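Local coordinates for protein Rho guanine nucleotide exchange factor 3 (Mus musculus, PDB 2Z0Q) that acts as a guanine nucleotide exchange factor for the GTPases RhoA and RhoB and is seen here as its DH-PH fragment, at residues L27-L38 / I155-Y163; E92-L102 / N178-A187. One frame throughout, in Å; residues are numbered along the deposited sequence.

Interaction 1 (L27-L38 / I155-Y163)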
loop_
_atom_site.group_PDB
_atom_site.type_symbol
_atom_site.label_atom_id
_atom_site.label_comp_id
_atom_site.label_asym_id
_atom_site.label_seq_id
_atom_site.Cartn_x
_atom_site.Cartn_y
_atom_site.Cartn_z
ATOM N N LEU A 27 -10.933 3.968 -20.628
ATOM C CA LEU A 27 -10.329 5.010 -19.797
ATOM C C LEU A 27 -11.406 5.728 -18.989
ATOM O O LEU A 27 -11.299 5.872 -17.782
ATOM C CB LEU A 27 -9.625 6.042 -20.677
ATOM C CG LEU A 27 -9.071 7.241 -19.883
ATOM C CD1 LEU A 27 -8.004 6.732 -18.931
ATOM C CD2 LEU A 27 -8.431 8.275 -20.868
ATOM N N SER A 28 -12.464 6.168 -19.644
ATOM C CA SER A 28 -13.489 6.896 -18.897
ATOM C C SER A 28 -14.250 5.968 -17.944
ATOM O O SER A 28 -14.636 6.376 -16.829
ATOM C CB SER A 28 -14.468 7.610 -19.847
ATOM O OG SER A 28 -15.500 6.720 -20.189
ATOM N N GLN A 29 -14.453 4.713 -18.329
ATOM C CA GLN A 29 -15.164 3.833 -17.402
ATOM C C GLN A 29 -14.365 3.657 -16.116
ATOM O O GLN A 29 -14.946 3.470 -15.041
ATOM C CB GLN A 29 -15.430 2.441 -17.996
ATOM C CG GLN A 29 -16.423 2.440 -19.163
ATOM C CD GLN A 29 -16.756 1.020 -19.633
ATOM O OE1 GLN A 29 -17.937 0.567 -19.591
ATOM N NE2 GLN A 29 -15.719 0.295 -20.064
ATOM N N GLY A 30 -13.033 3.696 -16.215
ATOM C CA GLY A 30 -12.230 3.514 -15.019
ATOM C C GLY A 30 -12.337 4.702 -14.077
ATOM O O GLY A 30 -12.208 4.549 -12.850
ATOM N N GLU A 31 -12.523 5.891 -14.655
ATOM C CA GLU A 31 -12.687 7.119 -13.867
ATOM C C GLU A 31 -14.033 6.959 -13.120
ATOM O O GLU A 31 -14.137 7.192 -11.905
ATOM C CB GLU A 31 -12.753 8.338 -14.789
ATOM C CG GLU A 31 -11.425 8.604 -15.553
ATOM C CD GLU A 31 -10.298 8.814 -14.588
ATOM O OE1 GLU A 31 -10.482 9.610 -13.654
ATOM O OE2 GLU A 31 -9.230 8.181 -14.734
ATOM N N GLU A 32 -15.045 6.536 -13.867
ATOM C CA GLU A 32 -16.365 6.344 -13.285
ATOM C C GLU A 32 -16.319 5.345 -12.137
ATOM O O GLU A 32 -16.896 5.608 -11.070
ATOM C CB GLU A 32 -17.346 5.894 -14.367
ATOM C CG GLU A 32 -18.763 5.662 -13.867
ATOM C CD GLU A 32 -19.744 5.574 -15.039
ATOM O OE1 GLU A 32 -19.346 5.038 -16.098
ATOM O OE2 GLU A 32 -20.895 6.035 -14.899
ATOM N N ASP A 33 -15.637 4.219 -12.348
ATOM C CA ASP A 33 -15.478 3.172 -11.330
ATOM C C ASP A 33 -14.750 3.708 -10.079
ATOM O O ASP A 33 -15.117 3.389 -8.933
ATOM C CB ASP A 33 -14.663 1.983 -11.889
ATOM C CG ASP A 33 -15.455 1.144 -12.896
ATOM O OD1 ASP A 33 -16.677 1.350 -13.021
ATOM O OD2 ASP A 33 -14.847 0.278 -13.571
ATOM N N LEU A 34 -13.686 4.481 -10.295
ATOM C CA LEU A 34 -12.940 5.044 -9.164
ATOM C C LEU A 34 -13.825 6.018 -8.335
ATOM O O LEU A 34 -13.861 5.939 -7.103
ATOM C CB LEU A 34 -11.689 5.786 -9.670
ATOM C CG LEU A 34 -10.894 6.524 -8.584
ATOM C CD1 LEU A 34 -9.430 6.736 -9.020
ATOM C CD2 LEU A 34 -11.563 7.882 -8.334
ATOM N N ILE A 35 -14.530 6.906 -9.024
ATOM C CA ILE A 35 -15.407 7.904 -8.357
ATOM C C ILE A 35 -16.475 7.147 -7.550
ATOM O O ILE A 35 -16.737 7.450 -6.381
ATOM C CB ILE A 35 -16.081 8.809 -9.413
ATOM C CG1 ILE A 35 -15.020 9.693 -10.115
ATOM C CG2 ILE A 35 -17.188 9.654 -8.776
ATOM C CD1 ILE A 35 -15.514 10.388 -11.363
ATOM N N GLU A 36 -17.076 6.143 -8.176
ATOM C CA GLU A 36 -18.097 5.334 -7.518
ATOM C C GLU A 36 -17.571 4.616 -6.278
ATOM O O GLU A 36 -18.259 4.559 -5.252
ATOM C CB GLU A 36 -18.662 4.297 -8.501
ATOM C CG GLU A 36 -19.418 3.175 -7.818
ATOM C CD GLU A 36 -19.878 2.094 -8.790
ATOM O OE1 GLU A 36 -19.018 1.375 -9.354
ATOM O OE2 GLU A 36 -21.104 1.974 -8.992
ATOM N N ASP A 37 -16.366 4.061 -6.352
ATOM C CA ASP A 37 -15.816 3.358 -5.198
ATOM C C ASP A 37 -15.400 4.322 -4.071
ATOM O O ASP A 37 -15.589 4.012 -2.891
ATOM C CB ASP A 37 -14.637 2.477 -5.615
ATOM C CG ASP A 37 -15.073 1.239 -6.395
ATOM O OD1 ASP A 37 -16.285 0.948 -6.450
ATOM O OD2 ASP A 37 -14.200 0.549 -6.951
ATOM N N LEU A 38 -14.847 5.483 -4.411
ATOM C CA LEU A 38 -14.482 6.445 -3.370
ATOM C C LEU A 38 -15.741 7.043 -2.702
ATOM O O LEU A 38 -15.734 7.336 -1.502
ATOM C CB LEU A 38 -13.621 7.579 -3.929
ATOM C CG LEU A 38 -12.207 7.170 -4.388
ATOM C CD1 LEU A 38 -11.397 8.431 -4.724
ATOM C CD2 LEU A 38 -11.539 6.346 -3.315
ATOM N N ILE A 155 -6.890 2.201 -3.693
ATOM C CA ILE A 155 -7.513 2.510 -4.997
ATOM C C ILE A 155 -6.894 3.691 -5.776
ATOM O O ILE A 155 -6.544 3.554 -6.961
ATOM C CB ILE A 155 -9.085 2.731 -4.867
ATOM C CG1 ILE A 155 -9.807 1.404 -5.115
ATOM C CG2 ILE A 155 -9.596 3.745 -5.887
ATOM C CD1 ILE A 155 -11.338 1.534 -5.200
ATOM N N PRO A 156 -6.716 4.852 -5.129
ATOM C CA PRO A 156 -6.130 5.972 -5.886
ATOM C C PRO A 156 -4.704 5.711 -6.379
ATOM O O PRO A 156 -4.378 5.976 -7.549
ATOM C CB PRO A 156 -6.201 7.147 -4.900
ATOM C CG PRO A 156 -7.328 6.723 -3.944
ATOM C CD PRO A 156 -7.078 5.266 -3.760
ATOM N N ARG A 157 -3.841 5.209 -5.503
ATOM C CA ARG A 157 -2.489 4.943 -5.955
ATOM C C ARG A 157 -2.516 3.907 -7.076
ATOM O O ARG A 157 -1.767 4.033 -8.037
ATOM C CB ARG A 157 -1.621 4.421 -4.818
ATOM C CG ARG A 157 -0.162 4.413 -5.176
ATOM C CD ARG A 157 0.632 3.533 -4.217
ATOM N NE ARG A 157 2.045 3.887 -4.282
ATOM C CZ ARG A 157 2.570 4.975 -3.712
ATOM N NH1 ARG A 157 1.794 5.811 -3.022
ATOM N NH2 ARG A 157 3.867 5.239 -3.852
ATOM N N SER A 158 -3.360 2.886 -6.955
ATOM C CA SER A 158 -3.419 1.863 -8.012
ATOM C C SER A 158 -3.831 2.469 -9.332
ATOM O O SER A 158 -3.343 2.066 -10.400
ATOM C CB SER A 158 -4.389 0.735 -7.638
ATOM O OG SER A 158 -3.910 0.036 -6.510
ATOM N N ARG A 159 -4.750 3.435 -9.273
ATOM C CA ARG A 159 -5.169 4.066 -10.504
ATOM C C ARG A 159 -3.995 4.875 -11.086
ATOM O O ARG A 159 -3.720 4.792 -12.263
ATOM C CB ARG A 159 -6.383 4.980 -10.267
ATOM C CG ARG A 159 -6.808 5.753 -11.517
ATOM C CD ARG A 159 -7.655 4.883 -12.401
ATOM N NE ARG A 159 -8.254 5.584 -13.531
ATOM C CZ ARG A 159 -8.758 4.954 -14.582
ATOM N NH1 ARG A 159 -8.743 3.610 -14.615
ATOM N NH2 ARG A 159 -9.171 5.651 -15.629
ATOM N N LEU A 160 -3.313 5.660 -10.256
ATOM C CA LEU A 160 -2.202 6.467 -10.759
ATOM C C LEU A 160 -1.168 5.604 -11.486
ATOM O O LEU A 160 -0.719 5.929 -12.570
ATOM C CB LEU A 160 -1.524 7.207 -9.609
ATOM C CG LEU A 160 -0.353 8.063 -10.041
ATOM C CD1 LEU A 160 -0.865 9.348 -10.686
ATOM C CD2 LEU A 160 0.483 8.377 -8.791
ATOM N N VAL A 161 -0.798 4.499 -10.854
ATOM C CA VAL A 161 0.200 3.584 -11.390
ATOM C C VAL A 161 -0.198 2.969 -12.718
ATOM O O VAL A 161 0.667 2.640 -13.541
ATOM C CB VAL A 161 0.502 2.472 -10.320
ATOM C CG1 VAL A 161 1.086 1.199 -10.952
ATOM C CG2 VAL A 161 1.414 3.035 -9.282
ATOM N N LYS A 162 -1.506 2.855 -12.928
ATOM C CA LYS A 162 -2.068 2.255 -14.120
ATOM C C LYS A 162 -2.254 3.232 -15.271
ATOM O O LYS A 162 -2.487 2.812 -16.402
ATOM C CB LYS A 162 -3.420 1.603 -13.791
ATOM C CG LYS A 162 -3.830 0.525 -14.791
ATOM C CD LYS A 162 -5.108 -0.214 -14.335
ATOM C CE LYS A 162 -5.578 -1.207 -15.401
ATOM N NZ LYS A 162 -6.917 -1.741 -15.040
ATOM N N TYR A 163 -2.093 4.542 -15.041
ATOM C CA TYR A 163 -2.358 5.449 -16.162
ATOM C C TYR A 163 -1.443 5.219 -17.388
ATOM O O TYR A 163 -1.900 5.266 -18.522
ATOM C CB TYR A 163 -2.280 6.927 -15.724
ATOM C CG TYR A 163 -3.565 7.466 -15.112
ATOM C CD1 TYR A 163 -4.778 7.393 -15.812
ATOM C CD2 TYR A 163 -3.569 8.064 -13.850
ATOM C CE1 TYR A 163 -5.949 7.890 -15.278
ATOM C CE2 TYR A 163 -4.722 8.560 -13.312
ATOM C CZ TYR A 163 -5.924 8.472 -14.024
ATOM O OH TYR A 163 -7.103 8.943 -13.477
#
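Within the helical bundle of the DH domain, Glu31 on the long helix 15-51 meets Arg159 and Tyr163 of helix 155-172; residues 27-38 and 155-163 run nearly antiparallel, at 168°. Glu31 OE2 takes three hydrogen bonds. Tyr163 OH donates to Glu31 OE2 over 2.6 Å, on the syn side of the carboxylate, which lies almost coplanar with the phenol ring. Arg159 grips the same oxygen side-on in a salt bridge, NH2 at 2.7 Å from Glu31 OE2 and NE at 3.0 Å, both close to the guanidinium plane. A bend at chi2 (82°) turns the Arg159 chain toward this oxygen, and the guanidinium lies with one face over the backbone at Gly30, whose CA is 3.5 Å from Arg159 NH1. NH2 also makes a weak bond to Leu27 O. Leu34 CD1 packs against Arg159 CB at 3.7 Å, and farther along, Ile155 CG2 lies against Leu34 and Leu38 while its CD1 reaches Asp37 CB at 3.5 Å. The other carboxylate oxygen, Glu31 OE1, is bonded to His74 of helix 67-84. With both oxygens engaged, the buried carboxylate is probably held against rotation, and its negative charge is probably offset largely by Arg159.

Interaction 2 (E92-L102 / N178-A187); sequences EHVGPILVGWL and NPDQQHLEEA
Asp180, in the first turn of helix 180-213, clasps the backbone that leads into the short helix 95-101, pinning together two neighbouring helices of the DH bundle; residues 95-101 and 180-187 run 26° from parallel. Asp180 OD2 accepts from Val94 N through its syn lone pair in a nearly straight bond of 2.9 Å (171°), while Gly95 N reaches Asp180 OD1 at 2.7 Å from above the carboxylate plane. Without the carboxylate, as with an alanine here, the Val94 and Gly95 amides would probably lose these acceptors and the entry to helix 95-101 would be less firmly held. Packing is tightest at Gly95, where the lack of a side chain lets its CA come within 3.4 Å of His183 CB. Inward from there, Leu184 CD2 lies 3.8 Å from Leu98 CD1 and also touches Val94 CG2, and Leu102 CD1 rests on Ala187, an apolar strip backed by Leu167 and Ile170 of helix 155-172. The outer side is looser and more polar. Pro96 lies against the imidazole of His183, and the exposed Glu186 reaches along the two methyls of Val99, its chain extended beyond a CG anti to the backbone N (chi1 166°). Just ahead of helix 180-213, Asn178 OD1 accepts from Asp180 N as a helix cap, and the same oxygen sits at the edge of the His93 ring, 3.2 Å from His93 CD2.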
loop_
_atom_site.group_PDB
_atom_site.type_symbol
_atom_site.label_atom_id
_atom_site.label_comp_id
_atom_site.label_asym_id
_atom_site.label_seq_id
_atom_site.Cartn_x
_atom_site.Cartn_y
_atom_site.Cartn_z
ATOM N N GLU A 92 -12.932 11.520 -31.070
ATOM C CA GLU A 92 -11.901 11.820 -32.062
ATOM C C GLU A 92 -10.503 11.926 -31.416
ATOM O O GLU A 92 -9.578 11.207 -31.793
ATOM C CB GLU A 92 -12.219 13.156 -32.755
ATOM C CG GLU A 92 -11.473 13.354 -34.046
ATOM C CD GLU A 92 -11.965 14.596 -34.825
ATOM O OE1 GLU A 92 -13.173 14.929 -34.742
ATOM O OE2 GLU A 92 -11.147 15.222 -35.531
ATOM N N HIS A 93 -10.381 12.845 -30.468
ATOM C CA HIS A 93 -9.114 13.068 -29.754
ATOM C C HIS A 93 -9.287 13.176 -28.260
ATOM O O HIS A 93 -10.219 13.875 -27.783
ATOM C CB HIS A 93 -8.476 14.377 -30.197
ATOM C CG HIS A 93 -8.367 14.523 -31.670
ATOM N ND1 HIS A 93 -9.151 15.395 -32.385
ATOM C CD2 HIS A 93 -7.558 13.918 -32.567
ATOM C CE1 HIS A 93 -8.826 15.331 -33.661
ATOM N NE2 HIS A 93 -7.862 14.443 -33.799
ATOM N N VAL A 94 -8.376 12.528 -27.522
ATOM C CA VAL A 94 -8.353 12.597 -26.071
ATOM C C VAL A 94 -7.037 13.248 -25.604
ATOM O O VAL A 94 -6.873 13.581 -24.431
ATOM C CB VAL A 94 -8.458 11.190 -25.383
ATOM C CG1 VAL A 94 -9.806 10.568 -25.691
ATOM C CG2 VAL A 94 -7.291 10.280 -25.834
ATOM N N GLY A 95 -6.112 13.458 -26.538
ATOM C CA GLY A 95 -4.812 14.009 -26.175
ATOM C C GLY A 95 -4.825 15.345 -25.448
ATOM O O GLY A 95 -4.280 15.439 -24.350
ATOM N N PRO A 96 -5.405 16.391 -26.058
ATOM C CA PRO A 96 -5.481 17.731 -25.453
ATOM C C PRO A 96 -6.090 17.713 -24.063
ATOM O O PRO A 96 -5.591 18.350 -23.136
ATOM C CB PRO A 96 -6.310 18.510 -26.450
ATOM C CG PRO A 96 -5.829 17.889 -27.801
ATOM C CD PRO A 96 -5.847 16.412 -27.473
ATOM N N ILE A 97 -7.173 16.947 -23.899
ATOM C CA ILE A 97 -7.805 16.869 -22.588
ATOM C C ILE A 97 -6.865 16.283 -21.521
ATOM O O ILE A 97 -6.786 16.789 -20.403
ATOM C CB ILE A 97 -9.090 15.992 -22.663
ATOM C CG1 ILE A 97 -10.216 16.774 -23.343
ATOM C CG2 ILE A 97 -9.499 15.539 -21.223
ATOM C CD1 ILE A 97 -11.499 15.928 -23.585
ATOM N N LEU A 98 -6.168 15.187 -21.856
ATOM C CA LEU A 98 -5.273 14.561 -20.892
ATOM C C LEU A 98 -4.120 15.501 -20.539
ATOM O O LEU A 98 -3.828 15.694 -19.381
ATOM C CB LEU A 98 -4.719 13.237 -21.447
ATOM C CG LEU A 98 -5.812 12.155 -21.411
ATOM C CD1 LEU A 98 -5.448 11.002 -22.333
ATOM C CD2 LEU A 98 -5.989 11.684 -19.977
ATOM N N VAL A 99 -3.483 16.067 -21.551
ATOM C CA VAL A 99 -2.387 16.986 -21.291
ATOM C C VAL A 99 -2.833 18.175 -20.416
ATOM O O VAL A 99 -2.120 18.581 -19.505
ATOM C CB VAL A 99 -1.786 17.475 -22.598
ATOM C CG1 VAL A 99 -0.757 18.628 -22.302
ATOM C CG2 VAL A 99 -1.035 16.287 -23.272
ATOM N N GLY A 100 -4.023 18.717 -20.667
ATOM C CA GLY A 100 -4.476 19.824 -19.826
ATOM C C GLY A 100 -4.891 19.431 -18.421
ATOM O O GLY A 100 -4.848 20.245 -17.487
ATOM N N TRP A 101 -5.327 18.188 -18.249
ATOM C CA TRP A 101 -5.767 17.712 -16.944
ATOM C C TRP A 101 -4.636 17.260 -16.027
ATOM O O TRP A 101 -4.708 17.448 -14.828
ATOM C CB TRP A 101 -6.777 16.552 -17.142
ATOM C CG TRP A 101 -7.232 15.869 -15.882
ATOM C CD1 TRP A 101 -8.219 16.291 -15.015
ATOM C CD2 TRP A 101 -6.738 14.630 -15.351
ATOM N NE1 TRP A 101 -8.355 15.388 -13.985
ATOM C CE2 TRP A 101 -7.461 14.365 -14.164
ATOM C CE3 TRP A 101 -5.753 13.710 -15.770
ATOM C CZ2 TRP A 101 -7.233 13.213 -13.378
ATOM C CZ3 TRP A 101 -5.529 12.551 -14.985
ATOM C CH2 TRP A 101 -6.266 12.323 -13.809
ATOM N N LEU A 102 -3.574 16.695 -16.603
ATOM C CA LEU A 102 -2.452 16.200 -15.803
ATOM C C LEU A 102 -1.926 17.009 -14.606
ATOM O O LEU A 102 -1.576 16.428 -13.582
ATOM C CB LEU A 102 -1.244 15.883 -16.719
ATOM C CG LEU A 102 -1.493 14.783 -17.721
ATOM C CD1 LEU A 102 -0.244 14.482 -18.515
ATOM C CD2 LEU A 102 -1.987 13.579 -16.949
ATOM N N ASN A 178 -2.826 11.054 -36.737
ATOM C CA ASN A 178 -3.719 11.545 -35.706
ATOM C C ASN A 178 -2.829 12.268 -34.679
ATOM O O ASN A 178 -1.948 11.648 -34.099
ATOM C CB ASN A 178 -4.422 10.369 -35.026
ATOM C CG ASN A 178 -5.511 10.811 -34.108
ATOM O OD1 ASN A 178 -5.339 11.731 -33.311
ATOM N ND2 ASN A 178 -6.670 10.143 -34.199
ATOM N N PRO A 179 -3.083 13.564 -34.417
ATOM C CA PRO A 179 -2.269 14.336 -33.463
ATOM C C PRO A 179 -2.273 13.814 -32.036
ATOM O O PRO A 179 -1.470 14.238 -31.221
ATOM C CB PRO A 179 -2.839 15.750 -33.575
ATOM C CG PRO A 179 -4.293 15.494 -33.975
ATOM C CD PRO A 179 -4.166 14.397 -34.984
ATOM N N ASP A 180 -3.204 12.908 -31.739
ATOM C CA ASP A 180 -3.250 12.316 -30.411
ATOM C C ASP A 180 -1.948 11.530 -30.178
ATOM O O ASP A 180 -1.595 11.273 -29.024
ATOM C CB ASP A 180 -4.426 11.351 -30.298
ATOM C CG ASP A 180 -5.566 11.904 -29.475
ATOM O OD1 ASP A 180 -5.613 13.136 -29.186
ATOM O OD2 ASP A 180 -6.439 11.092 -29.092
ATOM N N GLN A 181 -1.263 11.088 -31.233
ATOM C CA GLN A 181 -0.018 10.343 -30.975
ATOM C C GLN A 181 0.934 11.155 -30.109
ATOM O O GLN A 181 1.382 10.694 -29.057
ATOM C CB GLN A 181 0.722 9.962 -32.262
ATOM C CG GLN A 181 0.054 8.979 -33.136
ATOM C CD GLN A 181 1.027 8.358 -34.137
ATOM O OE1 GLN A 181 1.872 9.050 -34.723
ATOM N NE2 GLN A 181 0.909 7.063 -34.334
ATOM N N GLN A 182 1.252 12.378 -30.532
ATOM C CA GLN A 182 2.169 13.194 -29.723
ATOM C C GLN A 182 1.620 13.538 -28.345
ATOM O O GLN A 182 2.331 13.514 -27.356
ATOM C CB GLN A 182 2.541 14.481 -30.466
ATOM C CG GLN A 182 3.520 14.268 -31.616
ATOM C CD GLN A 182 2.870 13.916 -32.949
ATOM O OE1 GLN A 182 3.555 13.928 -33.983
ATOM N NE2 GLN A 182 1.559 13.610 -32.949
ATOM N N HIS A 183 0.342 13.887 -28.275
ATOM C CA HIS A 183 -0.242 14.247 -26.988
ATOM C C HIS A 183 -0.246 13.101 -26.022
ATOM O O HIS A 183 -0.010 13.287 -24.826
ATOM C CB HIS A 183 -1.655 14.768 -27.206
ATOM C CG HIS A 183 -1.670 16.077 -27.922
ATOM N ND1 HIS A 183 -2.576 16.384 -28.913
ATOM C CD2 HIS A 183 -0.857 17.157 -27.801
ATOM C CE1 HIS A 183 -2.321 17.601 -29.371
ATOM N NE2 HIS A 183 -1.286 18.088 -28.715
ATOM N N LEU A 184 -0.517 11.897 -26.531
ATOM C CA LEU A 184 -0.523 10.737 -25.646
ATOM C C LEU A 184 0.887 10.394 -25.204
ATOM O O LEU A 184 1.099 10.050 -24.048
ATOM C CB LEU A 184 -1.175 9.531 -26.347
ATOM C CG LEU A 184 -2.708 9.649 -26.438
ATOM C CD1 LEU A 184 -3.224 8.664 -27.463
ATOM C CD2 LEU A 184 -3.344 9.411 -25.036
ATOM N N GLU A 185 1.843 10.459 -26.131
ATOM C CA GLU A 185 3.235 10.187 -25.743
ATOM C C GLU A 185 3.639 11.166 -24.612
ATOM O O GLU A 185 4.332 10.791 -23.658
ATOM C CB GLU A 185 4.160 10.336 -26.969
ATOM C CG GLU A 185 3.944 9.182 -27.956
ATOM C CD GLU A 185 4.580 9.382 -29.326
ATOM O OE1 GLU A 185 5.035 10.511 -29.622
ATOM O OE2 GLU A 185 4.608 8.390 -30.120
ATOM N N GLU A 186 3.197 12.411 -24.727
ATOM C CA GLU A 186 3.510 13.389 -23.703
ATOM C C GLU A 186 2.878 13.034 -22.355
ATOM O O GLU A 186 3.542 13.001 -21.340
ATOM C CB GLU A 186 3.082 14.790 -24.158
ATOM C CG GLU A 186 3.058 15.811 -23.013
ATOM C CD GLU A 186 2.644 17.247 -23.435
ATOM O OE1 GLU A 186 2.206 17.449 -24.572
ATOM O OE2 GLU A 186 2.761 18.183 -22.570
ATOM N N ALA A 187 1.574 12.731 -22.372
ATOM C CA ALA A 187 0.883 12.403 -21.153
ATOM C C ALA A 187 1.497 11.192 -20.460
ATOM O O ALA A 187 1.614 11.167 -19.238
ATOM C CB ALA A 187 -0.618 12.154 -21.465
#

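In the fold
Both interactions lie in the all-helical DH domain, and their segments alternate along the chain, so the two contacts are interlocked in one bundle. Interaction 1 is the more buried, joining helices 15-51 and 155-172 through a largely buried cluster of charged and phenolic side chains, alongside aliphatic contacts. Interaction 2, about 19 Å away between centres, is only partly buried: its hydrogen bonds run from side chain to backbone at helix starts, its inner side is aliphatic and its outer side partly open to solvent. They meet directly, Tyr163 OH packing 3.5 Å from Trp101 CH2 and Leu27 touching Leu98, while helix 67-84 touches both through Leu77.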